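Amino acid ABC superfamily ATP binding cassette transporter, binding protein (Streptococcus pneumoniae, PDB 4H5G) binds L-arginine in its cleft and probably delivers amino acids to a membrane ABC transporter as its extracellular substrate-binding lipoprotein. Local coordinates at residues S83-R88 / D196-A201; L77-I82 / N200-R205. One frame throughout, in Å; residues are numbered along the deposited sequence.

Contact 1 (S83-R88 / D196-A201). With ARG (arginine), chain L.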
loop_
_atom_site.group_PDB
_atom_site.type_symbol
_atom_site.label_atom_id
_atom_site.label_comp_id
_atom_site.label_asym_id
_atom_site.label_seq_id
_atom_site.Cartn_x
_atom_site.Cartn_y
_atom_site.Cartn_z
ATOM N N SER A 83 4.251 -0.375 -5.089
ATOM C CA SER A 83 4.697 -1.195 -6.222
ATOM C C SER A 83 6.032 -0.693 -6.784
ATOM O O SER A 83 6.161 0.474 -7.144
ATOM C CB SER A 83 3.631 -1.165 -7.324
ATOM O OG SER A 83 2.387 -1.645 -6.863
ATOM N N ALA A 84 7.019 -1.579 -6.897
ATOM C CA ALA A 84 8.325 -1.176 -7.430
ATOM C C ALA A 84 8.322 -1.195 -8.966
ATOM O O ALA A 84 8.894 -2.092 -9.600
ATOM C CB ALA A 84 9.428 -2.068 -6.867
ATOM N N THR A 85 7.696 -0.181 -9.561
ATOM C CA THR A 85 7.557 -0.131 -11.024
ATOM C C THR A 85 8.822 0.362 -11.722
ATOM O O THR A 85 9.654 1.035 -11.119
ATOM C CB THR A 85 6.395 0.792 -11.423
ATOM O OG1 THR A 85 6.751 2.142 -11.110
ATOM C CG2 THR A 85 5.123 0.419 -10.658
ATOM N N ASP A 86 8.952 0.035 -13.005
ATOM C CA ASP A 86 10.087 0.505 -13.791
ATOM C C ASP A 86 10.156 2.034 -13.789
ATOM O O ASP A 86 11.235 2.615 -13.670
ATOM C CB ASP A 86 10.001 -0.030 -15.222
ATOM C CG ASP A 86 10.299 -1.517 -15.310
ATOM O OD1 ASP A 86 10.913 -2.072 -14.377
ATOM O OD2 ASP A 86 9.923 -2.135 -16.327
ATOM N N GLU A 87 8.992 2.669 -13.901
ATOM C CA GLU A 87 8.892 4.130 -13.922
ATOM C C GLU A 87 9.431 4.705 -12.618
ATOM O O GLU A 87 10.232 5.648 -12.602
ATOM C CB GLU A 87 7.434 4.569 -14.128
ATOM C CG GLU A 87 6.841 4.233 -15.501
ATOM C CD GLU A 87 6.797 2.737 -15.795
ATOM O OE1 GLU A 87 6.517 1.952 -14.860
ATOM O OE2 GLU A 87 7.060 2.345 -16.956
ATOM N N ARG A 88 9.001 4.124 -11.510
ATOM C CA ARG A 88 9.434 4.624 -10.214
ATOM C C ARG A 88 10.910 4.358 -9.980
ATOM O O ARG A 88 11.583 5.124 -9.298
ATOM C CB ARG A 88 8.576 4.031 -9.098
ATOM C CG ARG A 88 7.171 4.633 -9.056
ATOM C CD ARG A 88 6.262 3.826 -8.171
ATOM N NE ARG A 88 4.930 4.423 -8.066
ATOM C CZ ARG A 88 3.912 3.844 -7.445
ATOM N NH1 ARG A 88 4.079 2.648 -6.906
ATOM N NH2 ARG A 88 2.735 4.453 -7.378
ATOM N N ASP A 196 3.741 -7.738 -15.079
ATOM C CA ASP A 196 4.577 -8.814 -14.573
ATOM C C ASP A 196 5.754 -8.241 -13.792
ATOM O O ASP A 196 6.315 -7.201 -14.154
ATOM C CB ASP A 196 5.018 -9.730 -15.716
ATOM C CG ASP A 196 3.836 -10.254 -16.515
ATOM O OD1 ASP A 196 2.701 -10.159 -16.003
ATOM O OD2 ASP A 196 4.035 -10.754 -17.645
ATOM N N GLY A 197 6.104 -8.912 -12.701
ATOM C CA GLY A 197 6.936 -8.309 -11.681
ATOM C C GLY A 197 6.077 -7.341 -10.885
ATOM O O GLY A 197 4.867 -7.539 -10.746
ATOM N N ASP A 198 6.704 -6.284 -10.378
ATOM C CA ASP A 198 6.030 -5.274 -9.563
ATOM C C ASP A 198 5.358 -5.853 -8.326
ATOM O O ASP A 198 4.165 -6.166 -8.301
ATOM C CB ASP A 198 5.103 -4.406 -10.411
ATOM C CG ASP A 198 5.843 -3.737 -11.549
ATOM O OD1 ASP A 198 6.910 -4.261 -11.930
ATOM O OD2 ASP A 198 5.384 -2.694 -12.052
ATOM N N ALA A 199 6.195 -6.008 -7.312
ATOM C CA ALA A 199 5.815 -6.435 -5.987
ATOM C C ALA A 199 5.966 -5.202 -5.116
ATOM O O ALA A 199 6.544 -4.205 -5.562
ATOM C CB ALA A 199 6.768 -7.513 -5.536
ATOM N N ASN A 200 5.472 -5.258 -3.884
ATOM C CA ASN A 200 5.704 -4.187 -2.919
ATOM C C ASN A 200 7.155 -4.133 -2.461
ATOM O O ASN A 200 7.745 -5.155 -2.154
ATOM C CB ASN A 200 4.813 -4.404 -1.696
ATOM C CG ASN A 200 3.360 -4.469 -2.066
ATOM O OD1 ASN A 200 2.763 -3.452 -2.441
ATOM N ND2 ASN A 200 2.782 -5.669 -2.008
ATOM N N ALA A 201 7.730 -2.934 -2.405
ATOM C CA ALA A 201 9.085 -2.780 -1.878
ATOM C C ALA A 201 9.205 -1.465 -1.122
ATOM O O ALA A 201 8.345 -0.604 -1.226
ATOM C CB ALA A 201 10.101 -2.856 -3.008
HETATM N N ARG L . 0.408 -0.631 -4.765
HETATM C CA ARG L . -0.159 0.592 -5.351
HETATM C C ARG L . 0.931 1.545 -5.790
HETATM O O ARG L . 2.095 1.450 -5.367
HETATM C CB ARG L . -1.099 1.296 -4.361
HETATM C CG ARG L . -0.504 1.538 -2.976
HETATM C CD ARG L . -1.415 2.435 -2.124
HETATM N NE ARG L . -0.938 2.530 -0.737
HETATM C CZ ARG L . -1.551 3.198 0.236
HETATM N NH1 ARG L . -1.038 3.211 1.465
HETATM N NH2 ARG L . -2.680 3.848 -0.023
HETATM O OXT ARG L . 0.669 2.441 -6.596
HETATM O O HOH W 1 7.107 -2.003 -13.773
#
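Ala84 and Ala199 join the Ser83-Arg88 segment, which grips the ligand carboxylate in this type II periplasmic binding protein fold, to the Asp196-Ala201 loop. Backbone pairing is sparse: Ala84 N donates to Ala199 O at 3.0 Å, nearly in line with the carbonyl bond, and Ser83 CA adds a CA-H...O contact to the same oxygen. An inverse gamma turn centred on Ala84 bends the chain between Ser83 and Thr85. Apolar contact is small, the CB atoms of Ala84 and Ala201 meeting at 4.0 Å beside Phe94. The side chain of Thr85 lies roughly perpendicular to that of Asp198, its CG2 3.4 Å from Asp198 OD2. At the start of the short helix 86-89, Asp86 N donates to a water, while Thr85 OG1 caps the helix by accepting from Arg88 N. In the pocket, the side chain of Arg88, extended from CG to NE, brings its guanidinium edge to the arginine carboxylate: NH1 meets ligand O at 2.8 Å and NH2 meets OXT at 3.0 Å. NH1 also reaches a lone pair of Ser83 O at 3.0 Å, which helps fix the rotation of the guanidinium, and Ser83 N donates to ligand O at 2.8 Å, with an N-H...O angle of 168°.

Contact 2 (L77-I82 / N200-R205); sequences LAVAGI and NAVALR. With ARG (arginine), chain L; ACT (acetate ion), chain G.
The edge of a parallel beta sheet meets a returning chain here: strand 77-78, outermost beside strand 13-18, pairs with strand 203-205 through Ala78 and Ala203. These two form an antiparallel hydrogen-bonded pair, Ala78 N to Ala203 O and Ala203 N to Ala78 O both at 3.0 Å, and their CB atoms touch beside Leu70 of helix 66-71. Leu77 and Leu204 run alongside each other in the same direction, with CD2 to CD2 at 3.6 Å; both also pack on Leu211 of helix 209-225. The chi1 of Val202 (172°) turns CG1 away from its backbone N and lays that methyl 3.8 Å from CG2 of Val79, and Met44 of helix 40-52 packs against both valines. Beyond the bridge the chains part round a water that accepts from Ala80 N and Ile82 N and donates to Ala201 O, then rejoin where Ala201 N reaches Ile82 O at 2.9 Å. In this type II periplasmic binding protein fold the chain after strand 77-78 runs on into the ligand pocket. Ala80 O accepts from ligand NE at 2.9 Å, and Gly81 O from the ligand amino N at 2.8 Å. Asn200 OD1 approaches the same Gly81 O at 3.0 Å, an acceptor facing an acceptor, while Asn200 ND2 turns to Asn101 OD1 and Tyr99 O.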
loop_
_atom_site.group_PDB
_atom_site.type_symbol
_atom_site.label_atom_id
_atom_site.label_comp_id
_atom_site.label_asym_id
_atom_site.label_seq_id
_atom_site.Cartn_x
_atom_site.Cartn_y
_atom_site.Cartn_z
ATOM N N LEU A 77 12.733 6.790 4.356
ATOM C CA LEU A 77 12.195 5.679 3.585
ATOM C C LEU A 77 10.731 5.972 3.298
ATOM O O LEU A 77 10.092 6.715 4.029
ATOM C CB LEU A 77 12.253 4.386 4.404
ATOM C CG LEU A 77 13.609 3.827 4.844
ATOM C CD1 LEU A 77 13.364 2.589 5.725
ATOM C CD2 LEU A 77 14.460 3.466 3.629
ATOM N N ALA A 78 10.187 5.359 2.256
ATOM C CA ALA A 78 8.732 5.351 2.072
ATOM C C ALA A 78 8.283 3.897 2.074
ATOM O O ALA A 78 8.843 3.066 1.358
ATOM C CB ALA A 78 8.350 6.042 0.780
ATOM N N VAL A 79 7.286 3.589 2.897
ATOM C CA VAL A 79 6.758 2.220 2.997
ATOM C C VAL A 79 5.249 2.366 3.027
ATOM O O VAL A 79 4.683 2.847 4.008
ATOM C CB VAL A 79 7.238 1.510 4.269
ATOM C CG1 VAL A 79 6.766 0.050 4.269
ATOM C CG2 VAL A 79 8.777 1.547 4.387
ATOM N N ALA A 80 4.595 1.973 1.938
ATOM C CA ALA A 80 3.152 2.210 1.823
ATOM C C ALA A 80 2.528 1.292 0.791
ATOM O O ALA A 80 1.751 1.742 -0.055
ATOM C CB ALA A 80 2.890 3.674 1.457
ATOM N N GLY A 81 2.887 0.008 0.852
ATOM C CA GLY A 81 2.393 -0.947 -0.140
ATOM C C GLY A 81 2.763 -0.480 -1.538
ATOM O O GLY A 81 1.961 -0.537 -2.482
ATOM N N ILE A 82 3.999 -0.018 -1.676
ATOM C CA ILE A 82 4.420 0.662 -2.901
ATOM C C ILE A 82 4.932 -0.319 -3.941
ATOM O O ILE A 82 5.934 -0.997 -3.714
ATOM C CB ILE A 82 5.548 1.662 -2.601
ATOM C CG1 ILE A 82 5.066 2.714 -1.588
ATOM C CG2 ILE A 82 6.052 2.314 -3.895
ATOM C CD1 ILE A 82 6.186 3.637 -1.083
ATOM N N ASN A 200 5.472 -5.258 -3.884
ATOM C CA ASN A 200 5.704 -4.187 -2.919
ATOM C C ASN A 200 7.155 -4.133 -2.461
ATOM O O ASN A 200 7.745 -5.155 -2.154
ATOM C CB ASN A 200 4.813 -4.404 -1.696
ATOM C CG ASN A 200 3.360 -4.469 -2.066
ATOM O OD1 ASN A 200 2.763 -3.452 -2.441
ATOM N ND2 ASN A 200 2.782 -5.669 -2.008
ATOM N N ALA A 201 7.730 -2.934 -2.405
ATOM C CA ALA A 201 9.085 -2.780 -1.878
ATOM C C ALA A 201 9.205 -1.465 -1.122
ATOM O O ALA A 201 8.345 -0.604 -1.226
ATOM C CB ALA A 201 10.101 -2.856 -3.008
ATOM N N VAL A 202 10.275 -1.324 -0.355
ATOM C CA VAL A 202 10.539 -0.091 0.390
ATOM C C VAL A 202 11.266 0.839 -0.563
ATOM O O VAL A 202 12.232 0.422 -1.197
ATOM C CB VAL A 202 11.453 -0.398 1.591
ATOM C CG1 VAL A 202 11.898 0.901 2.276
ATOM C CG2 VAL A 202 10.750 -1.351 2.593
ATOM N N ALA A 203 10.815 2.092 -0.667
ATOM C CA ALA A 203 11.485 3.076 -1.531
ATOM C C ALA A 203 12.537 3.872 -0.750
ATOM O O ALA A 203 12.328 4.216 0.418
ATOM C CB ALA A 203 10.452 4.028 -2.156
ATOM N N LEU A 204 13.662 4.149 -1.410
ATOM C CA LEU A 204 14.733 5.002 -0.861
ATOM C C LEU A 204 15.147 6.016 -1.907
ATOM O O LEU A 204 14.947 5.797 -3.094
ATOM C CB LEU A 204 15.975 4.167 -0.527
ATOM C CG LEU A 204 15.809 2.897 0.295
ATOM C CD1 LEU A 204 15.577 1.667 -0.620
ATOM C CD2 LEU A 204 17.029 2.686 1.211
ATOM N N ARG A 205 15.772 7.109 -1.484
ATOM C CA ARG A 205 16.382 8.000 -2.472
ATOM C C ARG A 205 17.554 7.276 -3.137
ATOM O O ARG A 205 18.147 6.368 -2.551
ATOM C CB ARG A 205 16.836 9.326 -1.837
ATOM C CG ARG A 205 15.669 10.247 -1.432
ATOM C CD ARG A 205 16.167 11.596 -0.907
ATOM N NE ARG A 205 16.990 11.425 0.293
ATOM C CZ ARG A 205 16.507 11.285 1.524
ATOM N NH1 ARG A 205 15.195 11.312 1.729
ATOM N NH2 ARG A 205 17.340 11.131 2.551
HETATM N N ARG L . 0.408 -0.631 -4.765
HETATM C CA ARG L . -0.159 0.592 -5.351
HETATM C C ARG L . 0.931 1.545 -5.790
HETATM O O ARG L . 2.095 1.450 -5.367
HETATM C CB ARG L . -1.099 1.296 -4.361
HETATM C CG ARG L . -0.504 1.538 -2.976
HETATM C CD ARG L . -1.415 2.435 -2.124
HETATM N NE ARG L . -0.938 2.530 -0.737
HETATM C CZ ARG L . -1.551 3.198 0.236
HETATM N NH1 ARG L . -1.038 3.211 1.465
HETATM N NH2 ARG L . -2.680 3.848 -0.023
HETATM O OXT ARG L . 0.669 2.441 -6.596
HETATM C C ACT G . 20.197 11.779 0.721
HETATM O O ACT G . 19.828 11.456 -0.434
HETATM O OXT ACT G . 20.538 10.840 1.477
HETATM C CH3 ACT G . 20.229 13.209 1.174
HETATM O O HOH W 2 6.143 -0.013 0.390
#

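Contacts 1 and 2 are successive parts of one pairing, their centres about 10 Å apart: segment 77-82 runs directly into 83-88, and 196-201 overlaps 200-205 at Asn200 and Ala201. The paired segments run antiparallel. Contact 2 is buried, its centre about 9 Å from that of the chain; contact 1 is partly buried, at about 12 Å. Both reach the bound arginine. Contact 2 supplies carbonyl oxygens to its amino group and side chain, whereas contact 1 supplies N-H donors to its carboxylate, and Ser83 OG accepts from the amino group; Asp171 and Asp21 add acceptors from other parts of the chain. The two also touch directly, NH1 of Arg88 lying 3.6 Å from CG2 of Ile82.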